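Local coordinates for protein lipase (Photobacterium sp. M37, PDB 2ORY) that probably hydrolyses the ester bonds of triacylglycerols, as a cold-adapted lipase of the alpha/beta hydrolase fold, at residues A[28-33]-A[143-148]. Numbering follows the deposited sequence.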
ATOM      1  N   LYS A  28     -12.477  10.603 -11.894  1.00 62.13           N
ATOM      2  CA  LYS A  28     -12.002  11.696 -12.738  1.00 63.20           C
ATOM      3  C   LYS A  28     -11.759  12.952 -11.901  1.00 62.59           C
ATOM      4  O   LYS A  28     -11.134  13.914 -12.368  1.00 61.04           O
ATOM      5  CB  LYS A  28     -13.038  12.004 -13.822  1.00 63.61           C
ATOM      6  CG  LYS A  28     -13.428  10.806 -14.671  1.00 67.48           C
ATOM      7  CD  LYS A  28     -14.533  11.160 -15.660  1.00 70.03           C
ATOM      8  CE  LYS A  28     -14.941   9.947 -16.494  1.00 71.31           C
ATOM      9  NZ  LYS A  28     -16.043  10.246 -17.453  1.00 70.94           N
ATOM     10  N   ASN A  29     -12.243  12.926 -10.657  1.00 61.03           N
ATOM     11  CA  ASN A  29     -12.116  14.072  -9.770  1.00 55.68           C
ATOM     12  C   ASN A  29     -11.021  14.049  -8.720  1.00 51.00           C
ATOM     13  O   ASN A  29     -11.257  13.769  -7.542  1.00 48.53           O
ATOM     14  CB  ASN A  29     -13.438  14.347  -9.081  1.00 57.42           C
ATOM     15  CG  ASN A  29     -13.808  15.802  -9.140  1.00 60.48           C
ATOM     16  OD1 ASN A  29     -13.901  16.378 -10.225  1.00 65.21           O
ATOM     17  ND2 ASN A  29     -14.015  16.415  -7.980  1.00 61.55           N
ATOM     18  N   ALA A  30      -9.817  14.371  -9.159  1.00 46.93           N
ATOM     19  CA  ALA A  30      -8.685  14.436  -8.263  1.00 43.25           C
ATOM     20  C   ALA A  30      -8.926  15.715  -7.467  1.00 40.66           C
ATOM     21  O   ALA A  30      -8.410  15.899  -6.366  1.00 37.44           O
ATOM     22  CB  ALA A  30      -7.383  14.534  -9.074  1.00 43.15           C
ATOM     23  N   GLU A  31      -9.746  16.586  -8.043  1.00 41.00           N
ATOM     24  CA  GLU A  31     -10.093  17.867  -7.444  1.00 42.31           C
ATOM     25  C   GLU A  31     -10.841  17.682  -6.132  1.00 39.61           C
ATOM     26  O   GLU A  31     -10.581  18.373  -5.158  1.00 38.34           O
ATOM     27  CB  GLU A  31     -10.947  18.662  -8.425  1.00 48.41           C
ATOM     28  CG  GLU A  31     -10.397  18.639  -9.844  1.00 56.32           C
ATOM     29  CD  GLU A  31     -11.377  19.181 -10.869  1.00 59.58           C
ATOM     30  OE1 GLU A  31     -12.512  18.654 -10.948  1.00 62.89           O
ATOM     31  OE2 GLU A  31     -11.008  20.126 -11.599  1.00 58.99           O
ATOM     32  N   LEU A  32     -11.784  16.752  -6.112  1.00 43.18           N
ATOM     33  CA  LEU A  32     -12.544  16.481  -4.899  1.00 41.96           C
ATOM     34  C   LEU A  32     -11.610  15.940  -3.819  1.00 39.65           C
ATOM     35  O   LEU A  32     -11.729  16.294  -2.647  1.00 39.43           O
ATOM     36  CB  LEU A  32     -13.643  15.453  -5.190  1.00 44.40           C
ATOM     37  CG  LEU A  32     -14.504  14.957  -4.016  1.00 48.93           C
ATOM     38  CD1 LEU A  32     -15.853  14.472  -4.543  1.00 47.66           C
ATOM     39  CD2 LEU A  32     -13.788  13.837  -3.257  1.00 46.11           C
ATOM     40  N   ILE A  33     -10.695  15.062  -4.223  1.00 40.89           N
ATOM     41  CA  ILE A  33      -9.740  14.456  -3.292  1.00 39.09           C
ATOM     42  C   ILE A  33      -8.788  15.510  -2.744  1.00 37.99           C
ATOM     43  O   ILE A  33      -8.589  15.607  -1.531  1.00 37.66           O
ATOM     44  CB  ILE A  33      -8.900  13.340  -3.972  1.00 37.92           C
ATOM     45  CG1 ILE A  33      -9.812  12.181  -4.387  1.00 38.49           C
ATOM     46  CG2 ILE A  33      -7.832  12.820  -3.008  1.00 32.27           C
ATOM     47  CD1 ILE A  33      -9.084  11.090  -5.144  1.00 30.51           C
ATOM     48  N   SER A 143      -4.740  19.259 -15.069  1.00 41.49           N
ATOM     49  CA  SER A 143      -4.714  20.709 -14.929  1.00 41.52           C
ATOM     50  C   SER A 143      -5.258  21.169 -13.579  1.00 37.57           C
ATOM     51  O   SER A 143      -6.225  20.609 -13.063  1.00 39.65           O
ATOM     52  CB  SER A 143      -5.544  21.347 -16.054  1.00 46.85           C
ATOM     53  OG  SER A 143      -5.693  22.751 -15.878  1.00 49.63           O
ATOM     54  N   HIS A 144      -4.612  22.192 -13.021  1.00 41.05           N
ATOM     55  CA  HIS A 144      -5.006  22.808 -11.748  1.00 41.62           C
ATOM     56  C   HIS A 144      -4.692  21.961 -10.541  1.00 38.46           C
ATOM     57  O   HIS A 144      -5.040  22.315  -9.411  1.00 41.33           O
ATOM     58  CB  HIS A 144      -6.497  23.143 -11.762  1.00 45.20           C
ATOM     59  CG  HIS A 144      -6.895  24.045 -12.890  1.00 48.59           C
ATOM     60  ND1 HIS A 144      -8.208  24.233 -13.263  1.00 53.11           N
ATOM     61  CD2 HIS A 144      -6.151  24.796 -13.736  1.00 48.60           C
ATOM     62  CE1 HIS A 144      -8.255  25.059 -14.293  1.00 51.60           C
ATOM     63  NE2 HIS A 144      -7.021  25.415 -14.599  1.00 48.98           N
ATOM     64  N   ILE A 145      -4.041  20.834 -10.792  1.00 35.23           N
ATOM     65  CA  ILE A 145      -3.643  19.921  -9.729  1.00 34.49           C
ATOM     66  C   ILE A 145      -2.134  20.073  -9.555  1.00 33.06           C
ATOM     67  O   ILE A 145      -1.382  20.147 -10.537  1.00 33.68           O
ATOM     68  CB  ILE A 145      -3.960  18.435 -10.087  1.00 35.03           C
ATOM     69  CG1 ILE A 145      -5.462  18.251 -10.385  1.00 32.17           C
ATOM     70  CG2 ILE A 145      -3.505  17.519  -8.949  1.00 36.51           C
ATOM     71  CD1 ILE A 145      -6.410  18.569  -9.201  1.00 29.56           C
ATOM     72  N   PRO A 146      -1.664  20.152  -8.305  1.00 33.37           N
ATOM     73  CA  PRO A 146      -0.206  20.293  -8.186  1.00 32.93           C
ATOM     74  C   PRO A 146       0.550  19.205  -8.957  1.00 33.18           C
ATOM     75  O   PRO A 146       0.095  18.055  -9.055  1.00 26.58           O
ATOM     76  CB  PRO A 146       0.044  20.241  -6.670  1.00 35.65           C
ATOM     77  CG  PRO A 146      -1.256  19.767  -6.062  1.00 37.60           C
ATOM     78  CD  PRO A 146      -2.334  20.238  -7.000  1.00 29.20           C
ATOM     79  N   GLY A 147       1.694  19.590  -9.515  1.00 30.02           N
ATOM     80  CA  GLY A 147       2.519  18.662 -10.272  1.00 33.27           C
ATOM     81  C   GLY A 147       1.961  18.406 -11.659  1.00 34.77           C
ATOM     82  O   GLY A 147       2.350  17.459 -12.342  1.00 35.76           O
ATOM     83  N   GLU A 148       1.044  19.275 -12.063  1.00 34.74           N
ATOM     84  CA  GLU A 148       0.372  19.195 -13.353  1.00 35.45           C
ATOM     85  C   GLU A 148       1.276  18.787 -14.527  1.00 37.73           C
ATOM     86  O   GLU A 148       2.328  19.391 -14.764  1.00 35.27           O
ATOM     87  CB  GLU A 148      -0.286  20.548 -13.636  1.00 33.03           C
ATOM     88  CG  GLU A 148      -1.058  20.634 -14.930  1.00 44.11           C
ATOM     89  CD  GLU A 148      -1.400  22.074 -15.312  1.00 46.75           C
ATOM     90  OE1 GLU A 148      -1.909  22.824 -14.456  1.00 50.43           O
ATOM     91  OE2 GLU A 148      -1.168  22.455 -16.476  1.00 52.53           O
TER
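Next to I145, the residue that meets A30 and E31, the carboxylate of E148 accepts at OE1 a nearly straight hydrogen bond from the backbone N of H144 (3.1 Å from H144 N to E148 OE1, 165° at the hydrogen). The donor reaches the carboxylate from above its plane, 46° out of it. This bond spans a type II beta turn running from I145 to E148, with P146 and then G147 at its corners; G147 has the positive phi characteristic of the third position of such a turn. From the start of this turn I145 reaches to the first turn of helix 30-43. Its chi1 of -58° sets CG1 beside the backbone N, anti to the carbonyl carbon, and CD1 at the end of this branch reaches the helix. CD1 lies 4.2 Å from A30 CB and 4.0 Å from E31 CG, and it is also 4.0 Å from E31 N. The side chains of I145 and E31 cross at about a right angle, and E31 meets the methyl with CG of its aliphatic stem, while the chain, extended beyond CG, carries the carboxylate onward; E31 as a whole is exposed. E31 OE2 is 5.2 Å from H144 ND1, not in contact; were the imidazole protonated, a weak attraction would be possible. Strand 52-63, at one edge of the main sheet, unites the two parts: A30 and I33 pack on V60, while P146 touches V54 and shares a backbone hydrogen bond with G57. No hydrogen bond joins the segments, which implies that their direct association rests on van der Waals and hydrophobic packing around one isoleucine methyl.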